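Local coordinates for deferrochelatase (Vibrio cholerae, PDB 5DE0), which binds heme b and probably acts as a peroxidase of the dye-decolorizing (DyP) type, at residues A15-V26 and D95-R106; L34-V44 and E55-S63. One frame throughout, in Å; residues are numbered along the deposited sequence.

Contact 1 pairs the two central strands of the four-stranded antiparallel sheet in the N-terminal ferredoxin-like half of the protein, and contact 2 lays the helical segment 34-44 over the outer strand 57-62 of that sheet. Their centres lie about 10 Å apart, and strand 98-104 joins them: it pairs with 18-26 on one side and with 57-62 on the other, where His101 O stands 2.8 Å from Ser59 N and Leu99 N 2.8 Å from Ala61 O. Along the chain, contact 2 is nested in the loop that contact 1 closes. The heme pocket is lined by residues between 141 and 277; the side chain of Ala15 is about 12 Å from the heme.

Contact 1 (A15-V26 and D95-R106); sequences AGPFALYTLLKV and DVDVLIHCHATR
Phe18 and Ala104 open a run of four antiparallel hydrogen-bonded pairs, continued by Leu20 with Cys102, Thr22 with Ile100 and Leu24 with Val98; the two strand axes run at 173° and come within 4.4 Å. At the far end Leu24 O accepts two backbone bonds, from Val98 N at 3.1 Å and from Asp97 N at 3.0 Å, which defines a classic beta bulge.

The charged contacts lie beside this bulge. Lys25, bent at chi2 (80°), reaches across to the neighbouring segment, bringing NZ into salt bridges with Asp95 and Asp97. Lys25 NZ meets Asp97 OD1 at 2.9 Å from above the carboxylate plane. The other oxygen, Asp97 OD2, takes the backbone N of Val26 at 3.0 Å on its anti side, tilted out of that plane, so both ends of one carboxylate are gripped.

Aromatic contacts occupy the face that carries Ala19, Tyr21 and His101. The rings of Tyr21 and His101 point the same way with planes 11° apart, but are slid until they barely overlap; the closest atoms are Tyr21 CE1 and His101 CD2, 3.5 Å apart. Their polar ends are bonded to His234 O and Tyr252 OH. Ala15 CA sits over the face of the His103 ring, 4.1 Å from its centroid, a CH-pi contact.

Apolar packing fills both faces. Leu23 CD2 meets Leu99 CD1 at 3.6 Å on the aromatic face, whereas Leu24 spreads its methyls over Val98 and Ile100 on the other face, where Leu37 joins them and helix 108-117 packs on Leu20, Thr22 and Cys102. The chemistry implies a core pair of strands with a helix-facing apolar side, an opposite side where Tyr21 and His101 engage the C-terminal half, and a bulged end where Asp97 is probably stabilised as a carboxylate by its paired lysine.

Contact 2 (L34-V44 and E55-S63); sequences LQALKALPALV and ELTVSVAFS
Val44 sets CG1 anti to its backbone N (chi1 168°) and CG2 anti to its carbonyl carbon, a fork that sends CG1 to Leu56 and CG2 chiefly to Val58. CG1 lies 3.2 Å from Leu56 O, while CG2 rests 3.8 Å from Val58 CG1. Val58 has the less common chi1 of 66°, with CG1 between its backbone N and carbonyl carbon; that same methyl also lies 4.1 Å from Pro41 CA.

The backbone of Leu56 is held from the helix side as well, since its carbonyl oxygen accepts a hydrogen bond from Asn48 ND2, one turn beyond Val44. No hydrogen bond links the two segments themselves, and the contact is carried by hydrocarbon.

This is helix-on-sheet packing in a ferredoxin-like alpha-beta fold: helix 40-44 runs at 177° to strand 57-62, with axes 8.5 Å apart, and helix 34-38 is more inclined and stands farther off. Val58, Val60 and Phe62, every second residue of the strand, direct their CB atoms to the helices, and the intervening residues turn to the other face, where Ser59 and Ala61 touch strand 281-291.

Farther along, Leu40 and Val60 cross at about a right angle, CD1 of the leucine standing 3.8 Å from CG2 of the valine. The Phe62 ring is approached obliquely by two leucines: Leu37 comes from the opposite direction and puts CD1 3.7 Å from Phe62 CE2, and Leu34 CD1 lies 4.1 Å from Phe62 CZ. Phe70 meets the same ring edge-to-face, and Leu37 also packs on Val98 and Ile100 of the neighbouring strand.

Contact 1 (A15-V26 and D95-R106)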
loop_
_atom_site.group_PDB
_atom_site.type_symbol
_atom_site.label_atom_id
_atom_site.label_comp_id
_atom_site.label_asym_id
_atom_site.label_seq_id
_atom_site.Cartn_x
_atom_site.Cartn_y
_atom_site.Cartn_z
ATOM N N ALA B 15 7.109 -0.875 16.937
ATOM C CA ALA B 15 6.346 -1.017 15.701
ATOM C C ALA B 15 7.068 -1.907 14.693
ATOM O O ALA B 15 8.287 -1.830 14.544
ATOM C CB ALA B 15 6.069 0.348 15.093
ATOM N N GLY B 16 6.308 -2.761 14.013
ATOM C CA GLY B 16 6.859 -3.607 12.972
ATOM C C GLY B 16 7.077 -2.825 11.693
ATOM O O GLY B 16 6.649 -1.678 11.590
ATOM N N PRO B 17 7.747 -3.442 10.708
ATOM C CA PRO B 17 8.045 -2.834 9.404
ATOM C C PRO B 17 6.797 -2.379 8.645
ATOM O O PRO B 17 6.890 -1.521 7.765
ATOM C CB PRO B 17 8.752 -3.963 8.645
ATOM C CG PRO B 17 9.314 -4.833 9.702
ATOM C CD PRO B 17 8.333 -4.787 10.832
ATOM N N PHE B 18 5.646 -2.954 8.982
ATOM C CA PHE B 18 4.387 -2.610 8.330
ATOM C C PHE B 18 3.279 -2.475 9.362
ATOM O O PHE B 18 3.280 -3.175 10.372
ATOM C CB PHE B 18 4.004 -3.668 7.294
ATOM C CG PHE B 18 5.090 -3.968 6.308
ATOM C CD1 PHE B 18 5.201 -3.234 5.141
ATOM C CD2 PHE B 18 6.004 -4.984 6.549
ATOM C CE1 PHE B 18 6.206 -3.508 4.225
ATOM C CE2 PHE B 18 7.009 -5.263 5.640
ATOM C CZ PHE B 18 7.109 -4.524 4.476
ATOM N N ALA B 19 2.327 -1.584 9.104
ATOM C CA ALA B 19 1.233 -1.373 10.043
ATOM C C ALA B 19 -0.088 -1.064 9.345
ATOM O O ALA B 19 -0.114 -0.533 8.234
ATOM C CB ALA B 19 1.581 -0.260 11.013
ATOM N N LEU B 20 -1.184 -1.410 10.011
ATOM C CA LEU B 20 -2.519 -1.092 9.525
ATOM C C LEU B 20 -3.246 -0.185 10.509
ATOM O O LEU B 20 -3.329 -0.486 11.699
ATOM C CB LEU B 20 -3.331 -2.368 9.297
ATOM C CG LEU B 20 -4.827 -2.162 9.049
ATOM C CD1 LEU B 20 -5.055 -1.375 7.770
ATOM C CD2 LEU B 20 -5.556 -3.496 9.006
ATOM N N TYR B 21 -3.768 0.928 10.007
ATOM C CA TYR B 21 -4.549 1.840 10.830
ATOM C C TYR B 21 -5.912 2.078 10.195
ATOM O O TYR B 21 -6.019 2.781 9.189
ATOM C CB TYR B 21 -3.826 3.173 11.011
ATOM C CG TYR B 21 -2.341 3.065 11.275
ATOM C CD1 TYR B 21 -1.853 2.911 12.565
ATOM C CD2 TYR B 21 -1.426 3.142 10.231
ATOM C CE1 TYR B 21 -0.495 2.827 12.808
ATOM C CE2 TYR B 21 -0.067 3.061 10.464
ATOM C CZ TYR B 21 0.394 2.906 11.754
ATOM O OH TYR B 21 1.749 2.822 11.988
ATOM N N THR B 22 -6.952 1.502 10.789
ATOM C CA THR B 22 -8.286 1.579 10.213
ATOM C C THR B 22 -9.260 2.347 11.106
ATOM O O THR B 22 -9.440 2.017 12.280
ATOM C CB THR B 22 -8.851 0.170 9.946
ATOM O OG1 THR B 22 -7.981 -0.529 9.048
ATOM C CG2 THR B 22 -10.237 0.256 9.326
ATOM N N LEU B 23 -9.874 3.380 10.537
ATOM C CA LEU B 23 -10.929 4.121 11.214
ATOM C C LEU B 23 -12.269 3.772 10.575
ATOM O O LEU B 23 -12.428 3.883 9.361
ATOM C CB LEU B 23 -10.676 5.629 11.138
ATOM C CG LEU B 23 -9.353 6.150 11.709
ATOM C CD1 LEU B 23 -9.311 7.672 11.664
ATOM C CD2 LEU B 23 -9.145 5.653 13.125
ATOM N N LEU B 24 -13.232 3.347 11.388
ATOM C CA LEU B 24 -14.530 2.954 10.849
ATOM C C LEU B 24 -15.695 3.484 11.682
ATOM O O LEU B 24 -15.539 3.828 12.854
ATOM C CB LEU B 24 -14.616 1.426 10.730
ATOM C CG LEU B 24 -14.468 0.565 11.988
ATOM C CD1 LEU B 24 -15.825 0.238 12.592
ATOM C CD2 LEU B 24 -13.697 -0.712 11.681
ATOM N N LYS B 25 -16.862 3.552 11.053
ATOM C CA LYS B 25 -18.079 4.005 11.711
ATOM C C LYS B 25 -19.080 2.856 11.756
ATOM O O LYS B 25 -19.218 2.113 10.786
ATOM C CB LYS B 25 -18.672 5.208 10.976
ATOM C CG LYS B 25 -19.826 5.888 11.692
ATOM C CD LYS B 25 -19.334 6.809 12.798
ATOM C CE LYS B 25 -20.501 7.466 13.521
ATOM N NZ LYS B 25 -20.053 8.330 14.648
ATOM N N VAL B 26 -19.769 2.706 12.883
ATOM C CA VAL B 26 -20.737 1.628 13.042
ATOM C C VAL B 26 -22.145 2.110 12.708
ATOM O O VAL B 26 -22.718 2.931 13.424
ATOM C CB VAL B 26 -20.712 1.060 14.470
ATOM C CG1 VAL B 26 -21.629 -0.147 14.574
ATOM C CG2 VAL B 26 -19.288 0.687 14.863
ATOM N N ASP B 95 -15.410 12.005 12.236
ATOM C CA ASP B 95 -16.511 11.237 12.806
ATOM C C ASP B 95 -16.197 9.748 12.689
ATOM O O ASP B 95 -16.340 9.153 11.620
ATOM C CB ASP B 95 -17.830 11.574 12.104
ATOM C CG ASP B 95 -19.022 10.844 12.709
ATOM O OD1 ASP B 95 -18.930 10.396 13.870
ATOM O OD2 ASP B 95 -20.058 10.726 12.018
ATOM N N VAL B 96 -15.762 9.153 13.796
ATOM C CA VAL B 96 -15.315 7.765 13.800
ATOM C C VAL B 96 -15.632 7.093 15.135
ATOM O O VAL B 96 -15.522 7.714 16.192
ATOM C CB VAL B 96 -13.797 7.676 13.502
ATOM C CG1 VAL B 96 -13.021 8.619 14.407
ATOM C CG2 VAL B 96 -13.286 6.245 13.636
ATOM N N ASP B 97 -16.042 5.827 15.081
ATOM C CA ASP B 97 -16.395 5.081 16.284
ATOM C C ASP B 97 -15.286 4.143 16.757
ATOM O O ASP B 97 -15.084 3.969 17.958
ATOM C CB ASP B 97 -17.667 4.260 16.049
ATOM C CG ASP B 97 -18.887 5.125 15.803
ATOM O OD1 ASP B 97 -18.922 6.265 16.310
ATOM O OD2 ASP B 97 -19.814 4.661 15.105
ATOM N N VAL B 98 -14.583 3.524 15.813
ATOM C CA VAL B 98 -13.650 2.447 16.142
ATOM C C VAL B 98 -12.308 2.582 15.427
ATOM O O VAL B 98 -12.250 2.917 14.243
ATOM C CB VAL B 98 -14.261 1.061 15.798
ATOM C CG1 VAL B 98 -13.255 -0.058 16.041
ATOM C CG2 VAL B 98 -15.533 0.820 16.598
ATOM N N LEU B 99 -11.232 2.320 16.160
ATOM C CA LEU B 99 -9.900 2.223 15.578
ATOM C C LEU B 99 -9.390 0.784 15.644
ATOM O O LEU B 99 -9.442 0.142 16.695
ATOM C CB LEU B 99 -8.924 3.163 16.298
ATOM C CG LEU B 99 -7.426 2.930 16.070
ATOM C CD1 LEU B 99 -7.051 3.097 14.603
ATOM C CD2 LEU B 99 -6.594 3.862 16.946
ATOM N N ILE B 100 -8.910 0.279 14.511
ATOM C CA ILE B 100 -8.245 -1.016 14.466
ATOM C C ILE B 100 -6.780 -0.820 14.099
ATOM O O ILE B 100 -6.464 -0.431 12.975
ATOM C CB ILE B 100 -8.905 -1.968 13.450
ATOM C CG1 ILE B 100 -10.370 -2.215 13.815
ATOM C CG2 ILE B 100 -8.144 -3.287 13.378
ATOM C CD1 ILE B 100 -11.090 -3.151 12.867
ATOM N N HIS B 101 -5.889 -1.084 15.051
ATOM C CA HIS B 101 -4.458 -0.879 14.838
ATOM C C HIS B 101 -3.683 -2.195 14.878
ATOM O O HIS B 101 -3.705 -2.911 15.881
ATOM C CB HIS B 101 -3.904 0.093 15.885
ATOM C CG HIS B 101 -2.411 0.187 15.896
ATOM N ND1 HIS B 101 -1.683 0.300 17.062
ATOM C CD2 HIS B 101 -1.507 0.192 14.888
ATOM C CE1 HIS B 101 -0.396 0.363 16.771
ATOM N NE2 HIS B 101 -0.262 0.302 15.458
ATOM N N CYS B 102 -3.000 -2.500 13.777
ATOM C CA CYS B 102 -2.166 -3.692 13.674
ATOM C C CYS B 102 -0.781 -3.334 13.147
ATOM O O CYS B 102 -0.637 -2.394 12.370
ATOM C CB CYS B 102 -2.813 -4.729 12.750
ATOM S SG CYS B 102 -4.501 -5.207 13.177
ATOM N N HIS B 103 0.235 -4.081 13.570
ATOM C CA HIS B 103 1.551 -3.982 12.947
ATOM C C HIS B 103 2.245 -5.340 12.969
ATOM O O HIS B 103 2.095 -6.105 13.920
ATOM C CB HIS B 103 2.416 -2.909 13.628
ATOM C CG HIS B 103 2.709 -3.176 15.073
ATOM N ND1 HIS B 103 3.665 -4.079 15.486
ATOM C CD2 HIS B 103 2.187 -2.638 16.201
ATOM C CE1 HIS B 103 3.711 -4.095 16.806
ATOM N NE2 HIS B 103 2.824 -3.231 17.265
ATOM N N ALA B 104 2.992 -5.637 11.908
ATOM C CA ALA B 104 3.629 -6.942 11.756
ATOM C C ALA B 104 4.894 -6.854 10.909
ATOM O O ALA B 104 5.236 -5.788 10.396
ATOM C CB ALA B 104 2.653 -7.936 11.142
ATOM N N THR B 105 5.581 -7.982 10.759
ATOM C CA THR B 105 6.816 -8.028 9.980
ATOM C C THR B 105 6.527 -8.254 8.500
ATOM O O THR B 105 7.446 -8.291 7.680
ATOM C CB THR B 105 7.769 -9.133 10.485
ATOM O OG1 THR B 105 7.136 -10.412 10.361
ATOM C CG2 THR B 105 8.139 -8.895 11.941
ATOM N N ARG B 106 5.250 -8.406 8.162
ATOM C CA ARG B 106 4.844 -8.554 6.767
ATOM C C ARG B 106 3.542 -7.806 6.496
ATOM O O ARG B 106 2.700 -7.650 7.383
ATOM C CB ARG B 106 4.710 -10.036 6.394
ATOM C CG ARG B 106 4.097 -10.904 7.477
ATOM C CD ARG B 106 4.255 -12.388 7.164
ATOM N NE ARG B 106 3.404 -12.823 6.060
ATOM C CZ ARG B 106 3.135 -14.096 5.784
ATOM N NH1 ARG B 106 3.648 -15.061 6.536
ATOM N NH2 ARG B 106 2.350 -14.408 4.762
#

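Contact 2 (L34-V44 and E55-S63)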
loop_
_atom_site.group_PDB
_atom_site.type_symbol
_atom_site.label_atom_id
_atom_site.label_comp_id
_atom_site.label_asym_id
_atom_site.label_seq_id
_atom_site.Cartn_x
_atom_site.Cartn_y
_atom_site.Cartn_z
ATOM N N LEU B 34 -19.544 -5.468 17.477
ATOM C CA LEU B 34 -18.749 -5.582 18.696
ATOM C C LEU B 34 -18.151 -6.980 18.844
ATOM O O LEU B 34 -16.981 -7.131 19.205
ATOM C CB LEU B 34 -19.596 -5.244 19.925
ATOM C CG LEU B 34 -18.888 -5.318 21.280
ATOM C CD1 LEU B 34 -17.648 -4.435 21.282
ATOM C CD2 LEU B 34 -19.833 -4.917 22.403
ATOM N N GLN B 35 -18.962 -7.996 18.560
ATOM C CA GLN B 35 -18.510 -9.381 18.621
ATOM C C GLN B 35 -17.365 -9.623 17.650
ATOM O O GLN B 35 -16.362 -10.245 18.003
ATOM C CB GLN B 35 -19.663 -10.343 18.314
ATOM C CG GLN B 35 -20.702 -10.447 19.416
ATOM C CD GLN B 35 -21.744 -11.515 19.131
ATOM O OE1 GLN B 35 -21.631 -12.266 18.164
ATOM N NE2 GLN B 35 -22.767 -11.585 19.976
ATOM N N ALA B 36 -17.524 -9.130 16.426
ATOM C CA ALA B 36 -16.504 -9.277 15.395
ATOM C C ALA B 36 -15.201 -8.581 15.786
ATOM O O ALA B 36 -14.115 -9.043 15.438
ATOM C CB ALA B 36 -17.013 -8.737 14.073
ATOM N N LEU B 37 -15.310 -7.472 16.512
ATOM C CA LEU B 37 -14.127 -6.750 16.974
ATOM C C LEU B 37 -13.431 -7.511 18.098
ATOM O O LEU B 37 -12.201 -7.538 18.178
ATOM C CB LEU B 37 -14.502 -5.341 17.441
ATOM C CG LEU B 37 -14.994 -4.383 16.355
ATOM C CD1 LEU B 37 -15.442 -3.067 16.966
ATOM C CD2 LEU B 37 -13.915 -4.150 15.308
ATOM N N LYS B 38 -14.225 -8.131 18.964
ATOM C CA LYS B 38 -13.689 -8.918 20.068
ATOM C C LYS B 38 -12.958 -10.162 19.582
ATOM O O LYS B 38 -12.067 -10.672 20.263
ATOM C CB LYS B 38 -14.806 -9.341 21.022
ATOM C CG LYS B 38 -15.409 -8.225 21.840
ATOM C CD LYS B 38 -16.366 -8.803 22.865
ATOM C CE LYS B 38 -17.089 -7.716 23.619
ATOM N NZ LYS B 38 -17.949 -8.287 24.693
ATOM N N ALA B 39 -13.353 -10.657 18.413
ATOM C CA ALA B 39 -12.806 -11.897 17.878
ATOM C C ALA B 39 -11.504 -11.664 17.118
ATOM O O ALA B 39 -10.880 -12.611 16.637
ATOM C CB ALA B 39 -13.829 -12.574 16.976
ATOM N N LEU B 40 -11.098 -10.402 17.009
ATOM C CA LEU B 40 -9.855 -10.060 16.321
ATOM C C LEU B 40 -8.599 -10.632 17.000
ATOM O O LEU B 40 -7.750 -11.197 16.308
ATOM C CB LEU B 40 -9.731 -8.540 16.171
ATOM C CG LEU B 40 -10.632 -7.905 15.113
ATOM C CD1 LEU B 40 -10.404 -6.404 15.033
ATOM C CD2 LEU B 40 -10.393 -8.560 13.759
ATOM N N PRO B 41 -8.468 -10.496 18.340
ATOM C CA PRO B 41 -7.290 -11.096 18.983
ATOM C C PRO B 41 -7.145 -12.599 18.739
ATOM O O PRO B 41 -6.031 -13.075 18.520
ATOM C CB PRO B 41 -7.529 -10.823 20.470
ATOM C CG PRO B 41 -8.344 -9.593 20.492
ATOM C CD PRO B 41 -9.250 -9.693 19.302
ATOM N N ALA B 42 -8.258 -13.327 18.776
ATOM C CA ALA B 42 -8.237 -14.770 18.562
ATOM C C ALA B 42 -7.815 -15.098 17.137
ATOM O O ALA B 42 -7.110 -16.078 16.901
ATOM C CB ALA B 42 -9.600 -15.375 18.868
ATOM N N LEU B 43 -8.251 -14.272 16.191
ATOM C CA LEU B 43 -7.851 -14.420 14.797
ATOM C C LEU B 43 -6.353 -14.176 14.638
ATOM O O LEU B 43 -5.661 -14.923 13.948
ATOM C CB LEU B 43 -8.640 -13.460 13.906
ATOM C CG LEU B 43 -8.180 -13.361 12.448
ATOM C CD1 LEU B 43 -8.303 -14.704 11.745
ATOM C CD2 LEU B 43 -8.959 -12.288 11.704
ATOM N N VAL B 44 -5.862 -13.125 15.286
ATOM C CA VAL B 44 -4.448 -12.766 15.231
ATOM C C VAL B 44 -3.563 -13.870 15.812
ATOM O O VAL B 44 -2.527 -14.213 15.236
ATOM C CB VAL B 44 -4.186 -11.441 15.978
ATOM C CG1 VAL B 44 -2.693 -11.215 16.182
ATOM C CG2 VAL B 44 -4.810 -10.282 15.221
ATOM N N GLU B 55 4.793 -11.987 13.769
ATOM C CA GLU B 55 4.689 -11.085 14.912
ATOM C C GLU B 55 3.508 -10.130 14.760
ATOM O O GLU B 55 3.600 -8.947 15.090
ATOM C CB GLU B 55 5.994 -10.305 15.100
ATOM C CG GLU B 55 7.194 -11.197 15.405
ATOM C CD GLU B 55 8.466 -10.412 15.664
ATOM O OE1 GLU B 55 8.429 -9.164 15.589
ATOM O OE2 GLU B 55 9.506 -11.047 15.943
ATOM N N LEU B 56 2.400 -10.659 14.248
ATOM C CA LEU B 56 1.188 -9.874 14.051
ATOM C C LEU B 56 0.581 -9.466 15.388
ATOM O O LEU B 56 0.408 -10.296 16.282
ATOM C CB LEU B 56 0.168 -10.659 13.224
ATOM C CG LEU B 56 -1.181 -9.978 12.986
ATOM C CD1 LEU B 56 -1.028 -8.751 12.096
ATOM C CD2 LEU B 56 -2.172 -10.962 12.389
ATOM N N THR B 57 0.274 -8.181 15.522
ATOM C CA THR B 57 -0.315 -7.651 16.744
ATOM C C THR B 57 -1.582 -6.874 16.423
ATOM O O THR B 57 -1.838 -6.546 15.266
ATOM C CB THR B 57 0.664 -6.734 17.491
ATOM O OG1 THR B 57 0.989 -5.611 16.663
ATOM C CG2 THR B 57 1.940 -7.482 17.845
ATOM N N VAL B 58 -2.376 -6.575 17.446
ATOM C CA VAL B 58 -3.621 -5.845 17.240
ATOM C C VAL B 58 -4.019 -5.052 18.485
ATOM O O VAL B 58 -3.742 -5.461 19.614
ATOM C CB VAL B 58 -4.773 -6.806 16.841
ATOM C CG1 VAL B 58 -5.116 -7.749 17.987
ATOM C CG2 VAL B 58 -6.004 -6.030 16.387
ATOM N N SER B 59 -4.645 -3.898 18.269
ATOM C CA SER B 59 -5.229 -3.121 19.354
ATOM C C SER B 59 -6.517 -2.454 18.888
ATOM O O SER B 59 -6.509 -1.661 17.945
ATOM C CB SER B 59 -4.246 -2.069 19.864
ATOM O OG SER B 59 -4.827 -1.309 20.907
ATOM N N VAL B 60 -7.623 -2.787 19.546
ATOM C CA VAL B 60 -8.926 -2.236 19.199
ATOM C C VAL B 60 -9.316 -1.133 20.176
ATOM O O VAL B 60 -9.298 -1.335 21.392
ATOM C CB VAL B 60 -10.018 -3.322 19.194
ATOM C CG1 VAL B 60 -11.352 -2.724 18.786
ATOM C CG2 VAL B 60 -9.626 -4.460 18.260
ATOM N N ALA B 61 -9.674 0.029 19.641
ATOM C CA ALA B 61 -9.996 1.184 20.475
ATOM C C ALA B 61 -11.309 1.838 20.055
ATOM O O ALA B 61 -11.702 1.778 18.887
ATOM C CB ALA B 61 -8.867 2.192 20.429
ATOM N N PHE B 62 -11.980 2.470 21.012
ATOM C CA PHE B 62 -13.284 3.071 20.760
ATOM C C PHE B 62 -13.292 4.555 21.112
ATOM O O PHE B 62 -12.641 4.971 22.074
ATOM C CB PHE B 62 -14.368 2.346 21.557
ATOM C CG PHE B 62 -14.394 0.863 21.336
ATOM C CD1 PHE B 62 -13.707 0.009 22.185
ATOM C CD2 PHE B 62 -15.108 0.318 20.279
ATOM C CE1 PHE B 62 -13.732 -1.365 21.980
ATOM C CE2 PHE B 62 -15.135 -1.053 20.073
ATOM C CZ PHE B 62 -14.447 -1.891 20.925
ATOM N N SER B 63 -14.034 5.345 20.338
ATOM C CA SER B 63 -14.126 6.782 20.575
ATOM C C SER B 63 -15.064 7.109 21.733
ATOM O O SER B 63 -15.770 6.237 22.232
ATOM C CB SER B 63 -14.595 7.501 19.314
ATOM O OG SER B 63 -15.937 7.177 19.004
#